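Long-range contact in fibrillarin-like rRNA/tRNA 2'-O-methyltransferase (Aeropyrum pernix, PDB 4DF3), which probably transfers a methyl group from S-adenosyl-L-methionine to ribose 2'-hydroxyls of rRNA and tRNA at sites chosen by a guide RNA: residues V2-V16 with V19-K31. The protein carries 2 engineered substitutions. Residues are numbered along the deposited sequence; the frame is centred on the assembly and turned at random.
Engineered in segment 2-16: S8 (natural residue Arg), R9 (natural residue Glu).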
loop_
_atom_site.group_PDB
_atom_site.type_symbol
_atom_site.label_atom_id
_atom_site.label_comp_id
_atom_site.label_asym_id
_atom_site.label_seq_id
_atom_site.Cartn_x
_atom_site.Cartn_y
_atom_site.Cartn_z
ATOM N N VAL A 2 20.752 -0.843 -11.709
ATOM C CA VAL A 2 21.246 0.544 -11.579
ATOM C C VAL A 2 22.350 0.588 -10.480
ATOM O O VAL A 2 22.154 -0.022 -9.447
ATOM C CB VAL A 2 20.062 1.524 -11.237
ATOM C CG1 VAL A 2 20.598 2.856 -10.740
ATOM C CG2 VAL A 2 19.113 1.695 -12.472
ATOM N N GLU A 3 23.491 1.268 -10.705
ATOM C CA GLU A 3 24.588 1.324 -9.694
ATOM C C GLU A 3 24.268 2.286 -8.573
ATOM O O GLU A 3 23.679 3.349 -8.782
ATOM C CB GLU A 3 25.943 1.751 -10.306
ATOM C CG GLU A 3 26.401 0.899 -11.483
ATOM C CD GLU A 3 26.841 -0.478 -11.064
ATOM O OE1 GLU A 3 26.998 -0.716 -9.834
ATOM O OE2 GLU A 3 27.025 -1.326 -11.973
ATOM N N VAL A 4 24.651 1.932 -7.358
ATOM C CA VAL A 4 24.338 2.810 -6.253
ATOM C C VAL A 4 25.570 3.014 -5.405
ATOM O O VAL A 4 26.389 2.087 -5.256
ATOM C CB VAL A 4 23.229 2.216 -5.349
ATOM C CG1 VAL A 4 21.906 2.074 -6.107
ATOM C CG2 VAL A 4 23.653 0.921 -4.762
ATOM N N VAL A 5 25.628 4.161 -4.756
ATOM C CA VAL A 5 26.778 4.455 -3.878
ATOM C C VAL A 5 26.629 3.885 -2.475
ATOM O O VAL A 5 27.621 3.571 -1.813
ATOM C CB VAL A 5 27.169 5.967 -3.883
ATOM C CG1 VAL A 5 27.441 6.447 -5.326
ATOM C CG2 VAL A 5 26.172 6.831 -3.211
ATOM N N SER A 6 25.383 3.744 -2.021
ATOM C CA SER A 6 25.097 3.179 -0.692
ATOM C C SER A 6 23.639 2.780 -0.601
ATOM O O SER A 6 22.794 3.303 -1.351
ATOM C CB SER A 6 25.334 4.169 0.427
ATOM O OG SER A 6 24.524 5.318 0.213
ATOM N N VAL A 7 23.370 1.857 0.316
ATOM C CA VAL A 7 21.999 1.399 0.613
ATOM C C VAL A 7 22.036 1.293 2.137
ATOM O O VAL A 7 22.950 0.685 2.695
ATOM C CB VAL A 7 21.657 0.024 -0.054
ATOM C CG1 VAL A 7 20.246 -0.455 0.361
ATOM C CG2 VAL A 7 21.753 0.096 -1.627
ATOM N N SER A 8 21.069 1.863 2.835
ATOM C CA SER A 8 20.999 1.663 4.279
ATOM C C SER A 8 19.548 1.647 4.703
ATOM O O SER A 8 18.764 2.425 4.190
ATOM C CB SER A 8 21.813 2.707 5.070
ATOM O OG SER A 8 21.260 3.998 4.998
ATOM N N ARG A 9 19.198 0.765 5.608
ATOM C CA ARG A 9 17.806 0.744 6.083
ATOM C C ARG A 9 17.412 2.045 6.752
ATOM O O ARG A 9 18.157 2.659 7.497
ATOM C CB ARG A 9 17.590 -0.455 6.980
ATOM C CG ARG A 9 16.163 -0.801 7.344
ATOM C CD ARG A 9 16.230 -1.977 8.305
ATOM N NE ARG A 9 15.008 -2.769 8.184
ATOM C CZ ARG A 9 14.983 -4.039 8.656
ATOM N NH1 ARG A 9 16.065 -4.498 9.315
ATOM N NH2 ARG A 9 13.935 -4.853 8.573
ATOM N N HIS A 10 16.195 2.488 6.454
ATOM C CA HIS A 10 15.658 3.721 6.996
ATOM C C HIS A 10 15.527 3.562 8.491
ATOM O O HIS A 10 15.309 2.458 8.966
ATOM C CB HIS A 10 14.268 3.944 6.327
ATOM C CG HIS A 10 13.663 5.292 6.614
ATOM N ND1 HIS A 10 12.891 5.519 7.724
ATOM C CD2 HIS A 10 13.664 6.445 5.909
ATOM C CE1 HIS A 10 12.462 6.763 7.721
ATOM N NE2 HIS A 10 12.920 7.350 6.627
ATOM N N ASP A 11 15.698 4.653 9.244
ATOM C CA ASP A 11 15.757 4.553 10.723
ATOM C C ASP A 11 14.425 4.217 11.362
ATOM O O ASP A 11 14.369 3.581 12.470
ATOM C CB ASP A 11 16.325 5.812 11.357
ATOM C CG ASP A 11 17.810 5.956 11.073
ATOM O OD1 ASP A 11 18.555 4.938 11.197
ATOM O OD2 ASP A 11 18.208 7.074 10.705
ATOM N N ARG A 12 13.354 4.541 10.647
ATOM C CA ARG A 12 12.004 4.302 11.203
ATOM C C ARG A 12 11.109 3.359 10.364
ATOM O O ARG A 12 10.285 2.590 10.942
ATOM C CB ARG A 12 11.313 5.634 11.333
ATOM C CG ARG A 12 11.999 6.547 12.353
ATOM C CD ARG A 12 11.446 7.949 12.365
ATOM N NE ARG A 12 11.713 8.760 11.176
ATOM C CZ ARG A 12 10.772 9.098 10.315
ATOM N NH1 ARG A 12 9.522 8.665 10.524
ATOM N NH2 ARG A 12 11.054 9.858 9.279
ATOM N N TRP A 13 11.213 3.468 9.029
ATOM C CA TRP A 13 10.392 2.597 8.109
ATOM C C TRP A 13 11.173 1.307 7.921
ATOM O O TRP A 13 11.977 1.170 6.993
ATOM C CB TRP A 13 10.140 3.255 6.766
ATOM C CG TRP A 13 9.778 4.725 6.801
ATOM C CD1 TRP A 13 9.041 5.344 7.757
ATOM C CD2 TRP A 13 10.002 5.702 5.779
ATOM N NE1 TRP A 13 8.840 6.667 7.438
ATOM C CE2 TRP A 13 9.416 6.919 6.229
ATOM C CE3 TRP A 13 10.659 5.689 4.551
ATOM C CZ2 TRP A 13 9.484 8.084 5.501
ATOM C CZ3 TRP A 13 10.757 6.856 3.804
ATOM C CH2 TRP A 13 10.170 8.077 4.306
ATOM N N ARG A 14 10.941 0.359 8.820
ATOM C CA ARG A 14 11.681 -0.912 8.802
ATOM C C ARG A 14 11.356 -1.634 7.482
ATOM O O ARG A 14 10.222 -1.656 7.097
ATOM C CB ARG A 14 11.243 -1.794 9.967
ATOM C CG ARG A 14 11.680 -1.291 11.333
ATOM C CD ARG A 14 11.806 -2.509 12.315
ATOM N NE ARG A 14 11.958 -2.071 13.702
ATOM C CZ ARG A 14 13.107 -2.052 14.364
ATOM N NH1 ARG A 14 14.252 -2.480 13.773
ATOM N NH2 ARG A 14 13.106 -1.616 15.615
ATOM N N GLY A 15 12.353 -2.269 6.854
ATOM C CA GLY A 15 12.132 -3.012 5.583
ATOM C C GLY A 15 12.198 -2.076 4.345
ATOM O O GLY A 15 11.982 -2.502 3.198
ATOM N N VAL A 16 12.389 -0.797 4.593
ATOM C CA VAL A 16 12.539 0.202 3.549
ATOM C C VAL A 16 13.970 0.722 3.657
ATOM O O VAL A 16 14.449 0.963 4.777
ATOM C CB VAL A 16 11.526 1.366 3.664
ATOM C CG1 VAL A 16 11.718 2.348 2.424
ATOM C CG2 VAL A 16 10.019 0.774 3.714
ATOM N N VAL A 19 18.445 4.693 -0.649
ATOM C CA VAL A 19 19.403 4.345 -1.714
ATOM C C VAL A 19 19.977 5.663 -2.256
ATOM O O VAL A 19 19.230 6.521 -2.687
ATOM C CB VAL A 19 18.735 3.504 -2.863
ATOM C CG1 VAL A 19 19.712 3.267 -4.067
ATOM C CG2 VAL A 19 18.183 2.187 -2.337
ATOM N N GLU A 20 21.310 5.828 -2.267
ATOM C CA GLU A 20 21.857 7.005 -2.891
ATOM C C GLU A 20 22.428 6.637 -4.252
ATOM O O GLU A 20 23.268 5.729 -4.349
ATOM C CB GLU A 20 22.970 7.604 -2.022
ATOM C CG GLU A 20 23.738 8.751 -2.733
ATOM C CD GLU A 20 24.533 9.603 -1.756
ATOM O OE1 GLU A 20 24.429 9.373 -0.521
ATOM O OE2 GLU A 20 25.234 10.496 -2.243
ATOM N N LEU A 21 22.017 7.351 -5.294
ATOM C CA LEU A 21 22.531 7.063 -6.642
ATOM C C LEU A 21 23.828 7.847 -6.943
ATOM O O LEU A 21 24.294 8.619 -6.097
ATOM C CB LEU A 21 21.461 7.252 -7.720
ATOM C CG LEU A 21 20.052 6.679 -7.487
ATOM C CD1 LEU A 21 19.089 7.152 -8.566
ATOM C CD2 LEU A 21 20.010 5.133 -7.471
ATOM N N GLU A 22 24.435 7.575 -8.107
ATOM C CA GLU A 22 25.665 8.278 -8.565
ATOM C C GLU A 22 25.772 9.782 -8.212
ATOM O O GLU A 22 26.828 10.259 -7.751
ATOM C CB GLU A 22 25.794 8.110 -10.073
ATOM C CG GLU A 22 25.766 6.635 -10.581
ATOM C CD GLU A 22 26.316 6.556 -11.968
ATOM O OE1 GLU A 22 26.369 7.634 -12.602
ATOM O OE2 GLU A 22 26.725 5.458 -12.440
ATOM N N ASP A 23 24.672 10.520 -8.418
ATOM C CA ASP A 23 24.674 11.998 -8.358
ATOM C C ASP A 23 24.327 12.575 -6.979
ATOM O O ASP A 23 24.094 13.799 -6.812
ATOM C CB ASP A 23 23.703 12.550 -9.402
ATOM C CG ASP A 23 22.340 11.878 -9.367
ATOM O OD1 ASP A 23 22.121 10.923 -8.607
ATOM O OD2 ASP A 23 21.448 12.318 -10.116
ATOM N N GLY A 24 24.272 11.684 -5.993
ATOM C CA GLY A 24 23.811 12.045 -4.681
ATOM C C GLY A 24 22.291 12.101 -4.485
ATOM O O GLY A 24 21.881 12.360 -3.356
ATOM N N SER A 25 21.496 11.882 -5.555
ATOM C CA SER A 25 20.010 11.823 -5.488
ATOM C C SER A 25 19.579 10.513 -4.760
ATOM O O SER A 25 20.344 9.514 -4.725
ATOM C CB SER A 25 19.339 11.971 -6.855
ATOM O OG SER A 25 19.376 10.792 -7.633
ATOM N N LEU A 26 18.408 10.553 -4.131
ATOM C CA LEU A 26 18.058 9.502 -3.233
ATOM C C LEU A 26 16.753 8.850 -3.694
ATOM O O LEU A 26 15.905 9.490 -4.348
ATOM C CB LEU A 26 17.926 10.045 -1.810
ATOM C CG LEU A 26 19.166 10.458 -0.979
ATOM C CD1 LEU A 26 18.666 11.071 0.363
ATOM C CD2 LEU A 26 20.090 9.301 -0.701
ATOM N N ARG A 27 16.628 7.555 -3.360
ATOM C CA ARG A 27 15.414 6.767 -3.666
ATOM C C ARG A 27 15.134 5.883 -2.465
ATOM O O ARG A 27 15.957 5.783 -1.574
ATOM C CB ARG A 27 15.701 5.894 -4.887
ATOM C CG ARG A 27 16.081 6.687 -6.119
ATOM C CD ARG A 27 14.809 7.365 -6.667
ATOM N NE ARG A 27 15.010 7.796 -8.042
ATOM C CZ ARG A 27 15.860 8.761 -8.385
ATOM N NH1 ARG A 27 16.532 9.430 -7.427
ATOM N NH2 ARG A 27 15.995 9.074 -9.675
ATOM N N ILE A 28 13.941 5.290 -2.397
ATOM C CA ILE A 28 13.693 4.268 -1.408
ATOM C C ILE A 28 13.473 2.983 -2.119
ATOM O O ILE A 28 13.187 2.974 -3.322
ATOM C CB ILE A 28 12.500 4.573 -0.491
ATOM C CG1 ILE A 28 11.269 4.968 -1.329
ATOM C CG2 ILE A 28 12.935 5.663 0.518
ATOM C CD1 ILE A 28 9.935 5.090 -0.471
ATOM N N ALA A 29 13.648 1.865 -1.395
ATOM C CA ALA A 29 13.632 0.574 -2.086
ATOM C C ALA A 29 13.230 -0.472 -1.005
ATOM O O ALA A 29 13.318 -0.196 0.180
ATOM C CB ALA A 29 14.989 0.226 -2.650
ATOM N N THR A 30 12.732 -1.619 -1.453
ATOM C CA THR A 30 12.520 -2.714 -0.539
ATOM C C THR A 30 13.498 -3.888 -0.934
ATOM O O THR A 30 14.016 -3.926 -2.011
ATOM C CB THR A 30 11.097 -3.196 -0.564
ATOM O OG1 THR A 30 10.679 -3.420 -1.930
ATOM C CG2 THR A 30 10.243 -2.221 0.137
ATOM N N LYS A 31 13.738 -4.812 -0.008
ATOM C CA LYS A 31 14.589 -5.947 -0.316
ATOM C C LYS A 31 13.762 -6.976 -1.055
ATOM O O LYS A 31 12.688 -7.401 -0.575
ATOM C CB LYS A 31 15.126 -6.564 0.977
ATOM C CG LYS A 31 16.195 -7.630 0.719
ATOM C CD LYS A 31 16.744 -8.162 2.075
ATOM C CE LYS A 31 17.738 -7.117 2.631
ATOM N NZ LYS A 31 18.414 -7.581 3.911
HETATM O O HOH W 1 11.973 -5.001 2.266
#
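V5 and S6 bracket E20 through two backbone hydrogen bonds: V5 N donates to E20 O (2.9 Å), and E20 N returns a bond to S6 O (3.1 Å). The S6 bond pairs strand 6-9 with strand 19-21, the two short axes running antiparallel at 163°, and the V5 bond holds the corner just before it. Further along, a water bridges the two segments, donating to G15 O and accepting from K31 N.

Around the paired backbones the side chains split between two faces. On one, the OG of S6 sits against CB of E20. The chain of E20 leaves with CG anti to the backbone N (chi1 172°), and from the corner V5 CG2 lies against it. V7 and V19 share the other face, side by side and pointing the same way. V4 meets V19 at about a right angle, CG1 to CG1, though the tightness of that approach is doubtful. The same V4 CG1 also touches L21 CD2 (3.8 Å), which V2 CG1 reaches as well; F45 of strand 44-47 packs on V2, V4 and L21.

At the far end V16 CG1 rests on I28 CB (3.7 Å), while I28 CG2 meets CZ3 at the edge of the W13 ring. H10 lies over one face of that ring, its CE1 3.2 Å above the plane, and its ND1 accepts from the backbone N of both R12 and W13.

T30 OG1 is hydrogen-bonded to D97 and H94, joining this region to helix 90-99. The arrangement is an antiparallel beta meander, strands 4-9, 16-21 and 26-31, forming one side of the N-terminal five-stranded sheet beside fibrillarin's Rossmann-like methyltransferase domain.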